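Local structure of AAA family ATPase (Sulfolobus acidocaldarius, 2W2U) at residues Ala11-Met14 / Leu15-Met18; Ala62-Tyr65 / Glu66-Asn70; Glu37-Thr40 / Asn41-Ala45; Lys73-Ile76 / Glu77-Glu81. The protein is an AAA ATPase of the archaeal cell division machinery, here represented by its MIT domain, which binds an ESCRT-III peptide. All blocks are in the same frame, centred on the assembly; numbering follows the deposited sequence.

Contact 1: residues Ala11-Met14 / Leu15-Met18; sequences AQVM and LEEM
Glu-16 lays its carboxylate across the side chain of Gln-12, one helical turn earlier, with amide and carboxylate planes 40° apart. Between the two side chains the closest approach is not polar: OE2 of Glu-16 sits 3.5 Å from CG of Gln-12. CG of Glu-16 lies anti to its own carbonyl carbon (chi1 -75°), which folds the chain back along the helix, so that CG passes 3.2 Å from O of Gln-12. That oxygen takes the backbone N-H of Glu-16 in its carbonyl plane at 2.8 Å. The polar ends of both residues look outside this turn, to Tyr-65 OH on helix 62-81, and Glu-16 OE2 also forms a salt bridge with a basic side chain of the bound peptide. A lysine in place of Glu-16 would probably leave that peptide charge without its mate and Tyr-65 OH with Gln-12 OE1 alone of its two partners here. On another flank of helix 11-31, Met-14 and Met-18 run side by side in the same direction; bends at chi2 and chi3 of Met-14 bring its CE to 3.6 Å from CE of Met-18, and to 4.0 Å from CD2 of Leu-15. Leu-15 packs on Leu-52 and Leu-55 of helix 35-55. These two turns divide their chemistry, with apolar groups on one flank and, on another, a carboxylate probably steadied by hydroxyl and peptide cation.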
loop_
_atom_site.group_PDB
_atom_site.type_symbol
_atom_site.label_atom_id
_atom_site.label_comp_id
_atom_site.label_asym_id
_atom_site.label_seq_id
_atom_site.Cartn_x
_atom_site.Cartn_y
_atom_site.Cartn_z
ATOM N N ALA A 11 12.663 -9.694 -7.852
ATOM C CA ALA A 11 12.583 -8.399 -7.179
ATOM C C ALA A 11 11.153 -7.849 -7.130
ATOM O O ALA A 11 10.774 -7.195 -6.157
ATOM C CB ALA A 11 13.523 -7.391 -7.845
ATOM N N GLN A 12 10.373 -8.118 -8.180
ATOM C CA GLN A 12 8.991 -7.648 -8.261
ATOM C C GLN A 12 8.133 -8.298 -7.189
ATOM O O GLN A 12 7.492 -7.606 -6.397
ATOM C CB GLN A 12 8.397 -7.918 -9.647
ATOM C CG GLN A 12 7.067 -7.212 -9.884
ATOM C CD GLN A 12 6.653 -7.174 -11.344
ATOM O OE1 GLN A 12 5.863 -6.319 -11.752
ATOM N NE2 GLN A 12 7.182 -8.097 -12.139
ATOM N N VAL A 13 8.145 -9.632 -7.170
ATOM C CA VAL A 13 7.359 -10.431 -6.234
ATOM C C VAL A 13 7.769 -10.162 -4.777
ATOM O O VAL A 13 6.921 -10.075 -3.893
ATOM C CB VAL A 13 7.451 -11.951 -6.575
ATOM C CG1 VAL A 13 6.807 -12.803 -5.493
ATOM C CG2 VAL A 13 6.792 -12.240 -7.923
ATOM N N MET A 14 9.070 -10.017 -4.548
ATOM C CA MET A 14 9.602 -9.732 -3.221
ATOM C C MET A 14 9.108 -8.374 -2.689
ATOM O O MET A 14 8.677 -8.269 -1.532
ATOM C CB MET A 14 11.128 -9.786 -3.262
ATOM C CG MET A 14 11.787 -9.876 -1.908
ATOM S SD MET A 14 13.297 -8.900 -1.872
ATOM C CE MET A 14 12.576 -7.249 -1.851
ATOM N N LEU A 15 9.157 -7.350 -3.539
ATOM C CA LEU A 15 8.641 -6.029 -3.171
ATOM C C LEU A 15 7.118 -6.022 -3.028
ATOM O O LEU A 15 6.581 -5.394 -2.119
ATOM C CB LEU A 15 9.099 -4.952 -4.163
ATOM C CG LEU A 15 10.580 -4.540 -4.132
ATOM C CD1 LEU A 15 10.932 -3.773 -5.388
ATOM C CD2 LEU A 15 10.937 -3.719 -2.880
ATOM N N GLU A 16 6.428 -6.728 -3.918
ATOM C CA GLU A 16 4.974 -6.864 -3.817
ATOM C C GLU A 16 4.532 -7.434 -2.463
ATOM O O GLU A 16 3.595 -6.923 -1.852
ATOM C CB GLU A 16 4.411 -7.683 -4.986
ATOM C CG GLU A 16 4.377 -6.886 -6.288
ATOM C CD GLU A 16 4.070 -7.716 -7.522
ATOM O OE1 GLU A 16 4.035 -8.962 -7.439
ATOM O OE2 GLU A 16 3.854 -7.105 -8.590
ATOM N N GLU A 17 5.220 -8.476 -2.002
ATOM C CA GLU A 17 4.956 -9.074 -0.687
ATOM C C GLU A 17 5.245 -8.104 0.473
ATOM O O GLU A 17 4.488 -8.050 1.455
ATOM C CB GLU A 17 5.740 -10.391 -0.536
ATOM C CG GLU A 17 6.040 -10.839 0.910
ATOM C CD GLU A 17 4.803 -11.151 1.760
ATOM O OE1 GLU A 17 3.720 -11.468 1.204
ATOM O OE2 GLU A 17 4.927 -11.077 3.004
ATOM N N MET A 18 6.340 -7.353 0.348
ATOM C CA MET A 18 6.714 -6.313 1.310
ATOM C C MET A 18 5.624 -5.251 1.431
ATOM O O MET A 18 5.217 -4.902 2.534
ATOM C CB MET A 18 8.040 -5.664 0.898
ATOM C CG MET A 18 8.660 -4.717 1.932
ATOM S SD MET A 18 10.205 -3.969 1.339
ATOM C CE MET A 18 11.156 -5.421 0.923
#

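Contact 2: residues Ala62-Tyr65 / Glu66-Asn70; sequences AAIY and EQMIN
Glu-66 folds back over Ala-62, the residue one turn before it, and its side chain can be followed atom by atom along that carbonyl. CB stands 3.4 Å from Ala-62 O. With CG anti to the carbonyl carbon of its own residue (chi1 -71°), the chain turns toward the start of the helix, and CG comes to 3.2 Å from Ala-62 O. CD is equally near. OE1 then lies 3.5 Å from Ala-62 O, a meeting of two acceptors and not a bond, while OE2 sits beside CB of Ala-62, at 3.8 Å. The backbone N of Glu-66 is what bonds to Ala-62 O, at 2.8 Å. This is the opening turn of helix 62-81, the last of the three helices of the MIT domain, and the Glu-66 side chain also touches Val-53 of helix 35-55. Tyr-65 is aimed differently, its side chain packing on Leu-52 and Val-53 and its hydroxyl reaching Glu-16 on helix 11-31. Ile-69 follows Tyr-65 by one turn and places CG1 3.3 Å from Tyr-65 O, beside its own backbone bond to that oxygen, before packing on Leu-49. Along the peptide-facing flank, CG2 of Ile-64 meets CG of Met-68 in a loose apolar contact at 4.4 Å, and both side chains pack against the backbone of the bound peptide.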
loop_
_atom_site.group_PDB
_atom_site.type_symbol
_atom_site.label_atom_id
_atom_site.label_comp_id
_atom_site.label_asym_id
_atom_site.label_seq_id
_atom_site.Cartn_x
_atom_site.Cartn_y
_atom_site.Cartn_z
ATOM N N ALA A 62 1.363 -1.979 -13.098
ATOM C CA ALA A 62 1.616 -0.605 -12.635
ATOM C C ALA A 62 0.335 0.176 -12.310
ATOM O O ALA A 62 0.316 0.942 -11.343
ATOM C CB ALA A 62 2.483 0.165 -13.634
ATOM N N ALA A 63 -0.725 -0.045 -13.097
ATOM C CA ALA A 63 -2.025 0.592 -12.870
ATOM C C ALA A 63 -2.619 0.225 -11.508
ATOM O O ALA A 63 -3.234 1.066 -10.849
ATOM C CB ALA A 63 -3.002 0.247 -13.995
ATOM N N ILE A 64 -2.429 -1.026 -11.093
ATOM C CA ILE A 64 -2.846 -1.478 -9.762
ATOM C C ILE A 64 -1.988 -0.861 -8.645
ATOM O O ILE A 64 -2.527 -0.412 -7.623
ATOM C CB ILE A 64 -2.875 -3.025 -9.654
ATOM C CG1 ILE A 64 -3.931 -3.607 -10.608
ATOM C CG2 ILE A 64 -3.140 -3.461 -8.214
ATOM C CD1 ILE A 64 -3.686 -5.061 -11.009
ATOM N N TYR A 65 -0.665 -0.835 -8.834
ATOM C CA TYR A 65 0.223 -0.140 -7.887
ATOM C C TYR A 65 -0.232 1.305 -7.696
ATOM O O TYR A 65 -0.351 1.788 -6.567
ATOM C CB TYR A 65 1.670 -0.090 -8.375
ATOM C CG TYR A 65 2.361 -1.397 -8.696
ATOM C CD1 TYR A 65 2.051 -2.583 -8.022
ATOM C CD2 TYR A 65 3.385 -1.425 -9.645
ATOM C CE1 TYR A 65 2.721 -3.766 -8.324
ATOM C CE2 TYR A 65 4.055 -2.592 -9.953
ATOM C CZ TYR A 65 3.723 -3.757 -9.293
ATOM O OH TYR A 65 4.402 -4.906 -9.616
ATOM N N GLU A 66 -0.474 1.985 -8.818
ATOM C CA GLU A 66 -0.829 3.396 -8.831
ATOM C C GLU A 66 -2.198 3.661 -8.204
ATOM O O GLU A 66 -2.367 4.647 -7.483
ATOM C CB GLU A 66 -0.733 3.954 -10.255
ATOM C CG GLU A 66 0.722 4.085 -10.751
ATOM C CD GLU A 66 0.877 3.970 -12.264
ATOM O OE1 GLU A 66 -0.143 3.980 -12.989
ATOM O OE2 GLU A 66 2.032 3.865 -12.736
ATOM N N GLN A 67 -3.154 2.768 -8.466
ATOM C CA GLN A 67 -4.468 2.797 -7.826
ATOM C C GLN A 67 -4.373 2.676 -6.305
ATOM O O GLN A 67 -5.038 3.415 -5.580
ATOM C CB GLN A 67 -5.367 1.678 -8.379
ATOM C CG GLN A 67 -6.791 1.659 -7.809
ATOM C CD GLN A 67 -7.514 0.327 -8.032
ATOM O OE1 GLN A 67 -7.494 -0.225 -9.135
ATOM N NE2 GLN A 67 -8.164 -0.189 -6.981
ATOM N N MET A 68 -3.559 1.741 -5.827
ATOM C CA MET A 68 -3.441 1.499 -4.391
ATOM C C MET A 68 -2.692 2.617 -3.653
ATOM O O MET A 68 -3.053 2.970 -2.522
ATOM C CB MET A 68 -2.843 0.117 -4.109
ATOM C CG MET A 68 -3.744 -1.045 -4.564
ATOM S SD MET A 68 -5.517 -0.861 -4.195
ATOM C CE MET A 68 -5.528 -1.136 -2.427
ATOM N N ILE A 69 -1.666 3.169 -4.299
ATOM C CA ILE A 69 -0.964 4.356 -3.792
ATOM C C ILE A 69 -1.985 5.456 -3.482
ATOM O O ILE A 69 -1.983 6.026 -2.393
ATOM C CB ILE A 69 0.134 4.859 -4.784
ATOM C CG1 ILE A 69 1.362 3.946 -4.733
ATOM C CG2 ILE A 69 0.555 6.308 -4.483
ATOM C CD1 ILE A 69 2.396 4.213 -5.813
ATOM N N ASN A 70 -2.881 5.713 -4.429
ATOM C CA ASN A 70 -3.872 6.771 -4.275
ATOM C C ASN A 70 -4.906 6.496 -3.189
ATOM O O ASN A 70 -5.259 7.396 -2.428
ATOM C CB ASN A 70 -4.543 7.076 -5.614
ATOM C CG ASN A 70 -3.601 7.728 -6.594
ATOM O OD1 ASN A 70 -2.755 8.542 -6.214
ATOM N ND2 ASN A 70 -3.741 7.383 -7.866
#

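Contact 3: residues Glu37-Thr40 / Asn41-Ala45; sequences EAIT and NYKKA
Asn-41 holds the preceding turn of helix 35-55 twice over, since its backbone N and its ND2 both donate to Glu-37 O, from opposite faces of the carbonyl plane. With CG anti to the carbonyl carbon and beside the backbone N (chi1 -78°), the side chain carries ND2 back to that oxygen. The side-chain bond is the shorter, 2.9 Å from ND2 to Glu-37 O. A weak third bond runs from ND2 to Glu-37 OE2 at 3.3 Å, with carboxylate and amide planes 77° apart. Tyr-42 comes next: its ring atom CD2 passes 3.0 Å from Ala-38 O, and CE2 lies 4.1 Å from CB of Ala-38. Its hydroxyl is bonded to Asp-30, while the ring meets that of Tyr-72, binding together all three helices of the MIT domain. Lys-43 runs alongside Ile-39, its CE 3.5 Å from CG2 of the isoleucine. Lys-44 repeats the pattern one residue on, with CE 3.8 Å from CG2 of Thr-40, whose hydroxyl bonds back to Glu-36 O. Asn-41 is buried against Tyr-22, Asn-25 and Ala-26 of helix 11-31, and its bonds to Glu-37 give a buried amide N-H an acceptor within its own helix and are likely to limit rotation of the amide.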
loop_
_atom_site.group_PDB
_atom_site.type_symbol
_atom_site.label_atom_id
_atom_site.label_comp_id
_atom_site.label_asym_id
_atom_site.label_seq_id
_atom_site.Cartn_x
_atom_site.Cartn_y
_atom_site.Cartn_z
ATOM N N GLU A 37 -0.158 4.461 13.755
ATOM C CA GLU A 37 0.329 3.163 13.292
ATOM C C GLU A 37 -0.251 2.779 11.936
ATOM O O GLU A 37 0.443 2.205 11.098
ATOM C CB GLU A 37 0.014 2.074 14.324
ATOM C CG GLU A 37 1.251 1.495 15.008
ATOM C CD GLU A 37 1.535 0.065 14.573
ATOM O OE1 GLU A 37 0.739 -0.831 14.949
ATOM O OE2 GLU A 37 2.553 -0.168 13.873
ATOM N N ALA A 38 -1.526 3.093 11.729
ATOM C CA ALA A 38 -2.153 2.893 10.428
ATOM C C ALA A 38 -1.434 3.737 9.371
ATOM O O ALA A 38 -1.021 3.214 8.330
ATOM C CB ALA A 38 -3.635 3.234 10.491
ATOM N N ILE A 39 -1.255 5.028 9.670
ATOM C CA ILE A 39 -0.564 5.953 8.768
ATOM C C ILE A 39 0.876 5.534 8.452
ATOM O O ILE A 39 1.266 5.532 7.282
ATOM C CB ILE A 39 -0.624 7.424 9.268
ATOM C CG1 ILE A 39 -2.048 7.985 9.118
ATOM C CG2 ILE A 39 0.338 8.296 8.487
ATOM C CD1 ILE A 39 -2.336 9.231 9.985
ATOM N N THR A 40 1.650 5.172 9.480
ATOM C CA THR A 40 3.045 4.741 9.301
ATOM C C THR A 40 3.131 3.601 8.290
ATOM O O THR A 40 3.952 3.621 7.381
ATOM C CB THR A 40 3.706 4.290 10.636
ATOM O OG1 THR A 40 3.494 5.279 11.644
ATOM C CG2 THR A 40 5.201 4.111 10.472
ATOM N N ASN A 41 2.268 2.611 8.465
ATOM C CA ASN A 41 2.256 1.434 7.616
ATOM C C ASN A 41 1.745 1.691 6.188
ATOM O O ASN A 41 2.278 1.129 5.233
ATOM C CB ASN A 41 1.507 0.301 8.321
ATOM C CG ASN A 41 2.361 -0.379 9.381
ATOM O OD1 ASN A 41 3.304 -1.097 9.052
ATOM N ND2 ASN A 41 2.044 -0.146 10.658
ATOM N N TYR A 42 0.733 2.553 6.054
ATOM C CA TYR A 42 0.254 3.007 4.741
ATOM C C TYR A 42 1.386 3.706 3.972
ATOM O O TYR A 42 1.592 3.444 2.780
ATOM C CB TYR A 42 -0.935 3.973 4.882
ATOM C CG TYR A 42 -2.298 3.350 5.152
ATOM C CD1 TYR A 42 -2.814 2.336 4.331
ATOM C CD2 TYR A 42 -3.094 3.815 6.198
ATOM C CE1 TYR A 42 -4.076 1.781 4.579
ATOM C CE2 TYR A 42 -4.351 3.269 6.457
ATOM C CZ TYR A 42 -4.835 2.258 5.640
ATOM O OH TYR A 42 -6.071 1.730 5.899
ATOM N N LYS A 43 2.117 4.590 4.657
ATOM C CA LYS A 43 3.222 5.329 4.036
ATOM C C LYS A 43 4.314 4.382 3.551
ATOM O O LYS A 43 4.919 4.607 2.503
ATOM C CB LYS A 43 3.831 6.346 5.004
ATOM C CG LYS A 43 2.981 7.569 5.274
ATOM C CD LYS A 43 3.802 8.624 6.006
ATOM C CE LYS A 43 2.929 9.738 6.552
ATOM N NZ LYS A 43 2.484 10.695 5.518
ATOM N N LYS A 44 4.557 3.331 4.334
ATOM C CA LYS A 44 5.583 2.343 4.014
ATOM C C LYS A 44 5.161 1.461 2.844
ATOM O O LYS A 44 5.997 1.046 2.044
ATOM C CB LYS A 44 5.956 1.509 5.248
ATOM C CG LYS A 44 6.820 2.280 6.247
ATOM C CD LYS A 44 7.115 1.467 7.503
ATOM C CE LYS A 44 7.915 2.273 8.538
ATOM N NZ LYS A 44 9.246 2.750 8.024
ATOM N N ALA A 45 3.863 1.185 2.754
ATOM C CA ALA A 45 3.295 0.499 1.595
ATOM C C ALA A 45 3.393 1.379 0.343
ATOM O O ALA A 45 3.767 0.900 -0.731
ATOM C CB ALA A 45 1.854 0.100 1.869
#

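Contact 4: residues Lys73-Ile76 / Glu77-Glu81; sequences KRRI and EVLKE
Lys-73 O is gripped by two donors, the backbone N of Glu-77 at 3.1 Å and a water at 2.8 Å. The water also donates to Glu-77 OE2, at 2.7 Å, so it bridges the carbonyl and the carboxylate one turn later on helix 62-81, the third helix of the MIT three-helix bundle. A bend at chi2 (-45°) curls the Glu-77 chain into position for this bridge, and its OE2 also lies 3.7 Å from CG2 of Ile-76. On a different flank Arg-75 crosses Leu-79: CG of the arginine touches CD1 of the leucine at 3.9 Å, and a bend at chi2 (63°) lays the guanidinium over the leucine's end. There NE meets CG and CD2 of Leu-79 while making a salt bridge to Asp-30, and the side chain also packs on Tyr-42 and on an apolar side chain of the bound peptide. With an alanine at Arg-75, Asp-30 would probably lose its cationic mate and Leu-79 the aliphatic chain that covers it. Ile-76 and Leu-79 both touch Ile-39, joining this turn to helix 35-55. The guanidinium also meets Val-78, more loosely, NH1 of Arg-75 lying 4.2 Å from CG1 of the valine.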
loop_
_atom_site.group_PDB
_atom_site.type_symbol
_atom_site.label_atom_id
_atom_site.label_comp_id
_atom_site.label_asym_id
_atom_site.label_seq_id
_atom_site.Cartn_x
_atom_site.Cartn_y
_atom_site.Cartn_z
ATOM N N LYS A 73 -2.969 6.943 0.053
ATOM C CA LYS A 73 -2.752 8.381 0.236
ATOM C C LYS A 73 -4.019 9.066 0.743
ATOM O O LYS A 73 -3.955 9.924 1.622
ATOM C CB LYS A 73 -2.303 9.059 -1.062
ATOM C CG LYS A 73 -0.848 8.874 -1.433
ATOM C CD LYS A 73 -0.481 9.812 -2.575
ATOM C CE LYS A 73 0.968 9.653 -2.999
ATOM N NZ LYS A 73 1.921 9.980 -1.907
ATOM N N ARG A 74 -5.163 8.685 0.178
ATOM C CA ARG A 74 -6.450 9.253 0.577
ATOM C C ARG A 74 -6.865 8.835 1.986
ATOM O O ARG A 74 -7.468 9.624 2.709
ATOM C CB ARG A 74 -7.545 8.890 -0.426
ATOM C CG ARG A 74 -7.773 9.921 -1.506
ATOM C CD ARG A 74 -8.780 9.396 -2.517
ATOM N NE ARG A 74 -8.110 8.786 -3.662
ATOM C CZ ARG A 74 -8.514 7.679 -4.279
ATOM N NH1 ARG A 74 -9.586 7.021 -3.861
ATOM N NH2 ARG A 74 -7.827 7.223 -5.312
ATOM N N ARG A 75 -6.545 7.602 2.374
ATOM C CA ARG A 75 -6.809 7.160 3.745
ATOM C C ARG A 75 -5.910 7.869 4.771
ATOM O O ARG A 75 -6.360 8.194 5.878
ATOM C CB ARG A 75 -6.732 5.635 3.884
ATOM C CG ARG A 75 -7.238 5.108 5.235
ATOM C CD ARG A 75 -8.731 5.407 5.470
ATOM N NE ARG A 75 -9.148 4.956 6.796
ATOM C CZ ARG A 75 -10.343 5.163 7.346
ATOM N NH1 ARG A 75 -11.297 5.824 6.695
ATOM N NH2 ARG A 75 -10.581 4.706 8.563
ATOM N N ILE A 76 -4.651 8.110 4.393
ATOM C CA ILE A 76 -3.727 8.923 5.198
ATOM C C ILE A 76 -4.320 10.297 5.494
ATOM O O ILE A 76 -4.296 10.751 6.638
ATOM C CB ILE A 76 -2.365 9.156 4.490
ATOM C CG1 ILE A 76 -1.642 7.831 4.184
ATOM C CG2 ILE A 76 -1.486 10.120 5.304
ATOM C CD1 ILE A 76 -0.810 7.292 5.281
ATOM N N GLU A 77 -4.834 10.954 4.456
ATOM C CA GLU A 77 -5.365 12.310 4.578
ATOM C C GLU A 77 -6.594 12.383 5.481
ATOM O O GLU A 77 -6.776 13.368 6.193
ATOM C CB GLU A 77 -5.637 12.936 3.197
ATOM C CG GLU A 77 -4.357 13.260 2.396
ATOM C CD GLU A 77 -3.267 13.950 3.241
ATOM O OE1 GLU A 77 -3.465 15.128 3.632
ATOM O OE2 GLU A 77 -2.216 13.314 3.513
ATOM N N VAL A 78 -7.414 11.334 5.466
ATOM C CA VAL A 78 -8.521 11.207 6.416
ATOM C C VAL A 78 -7.999 11.026 7.858
ATOM O O VAL A 78 -8.348 11.807 8.748
ATOM C CB VAL A 78 -9.492 10.061 6.032
ATOM C CG1 VAL A 78 -10.627 9.946 7.047
ATOM C CG2 VAL A 78 -10.063 10.279 4.620
ATOM N N LEU A 79 -7.151 10.019 8.069
ATOM C CA LEU A 79 -6.672 9.662 9.422
ATOM C C LEU A 79 -5.830 10.753 10.094
ATOM O O LEU A 79 -5.849 10.899 11.313
ATOM C CB LEU A 79 -5.913 8.330 9.401
ATOM C CG LEU A 79 -6.692 7.064 9.022
ATOM C CD1 LEU A 79 -5.736 5.894 8.802
ATOM C CD2 LEU A 79 -7.735 6.719 10.072
ATOM N N LYS A 80 -5.101 11.504 9.276
ATOM C CA LYS A 80 -4.281 12.634 9.707
ATOM C C LYS A 80 -5.081 13.680 10.490
ATOM O O LYS A 80 -4.554 14.293 11.416
ATOM C CB LYS A 80 -3.646 13.291 8.480
ATOM C CG LYS A 80 -2.530 14.279 8.775
ATOM C CD LYS A 80 -2.027 14.913 7.485
ATOM C CE LYS A 80 -0.876 15.878 7.749
ATOM N NZ LYS A 80 -0.078 16.131 6.511
ATOM N N GLU A 81 -6.345 13.871 10.103
ATOM C CA GLU A 81 -7.236 14.861 10.717
ATOM C C GLU A 81 -7.698 14.459 12.112
ATOM O O GLU A 81 -8.074 15.299 12.927
ATOM C CB GLU A 81 -8.449 15.116 9.817
ATOM C CG GLU A 81 -8.127 15.809 8.499
ATOM C CD GLU A 81 -7.431 17.155 8.678
ATOM O OE1 GLU A 81 -7.629 17.822 9.724
ATOM O OE2 GLU A 81 -6.684 17.551 7.761
HETATM O O HOH W 1 -1.587 11.404 1.701
#

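The four contacts sample short pieces of all three helices of the MIT domain, in chain order 1, 3, 2, 4. Contact 1 opens helix 11-31, contact 3 lies on helix 35-55, and contacts 2 and 4 share helix 62-81, their centres about 17 Å apart. Contacts 1 and 2 meet through Tyr-65 OH and Glu-16 OE2, 2.5 Å apart in a probable hydrogen bond; contacts 3 and 4 meet where CD1 of Ile-76 packs 3.3 Å from CB of Tyr-42. Contacts 1 and 4 lie on opposite sides of the chain's centre, about 25 Å between centres. The bound peptide touches residues of every contact, so turns spread along the bundle contribute to one binding surface.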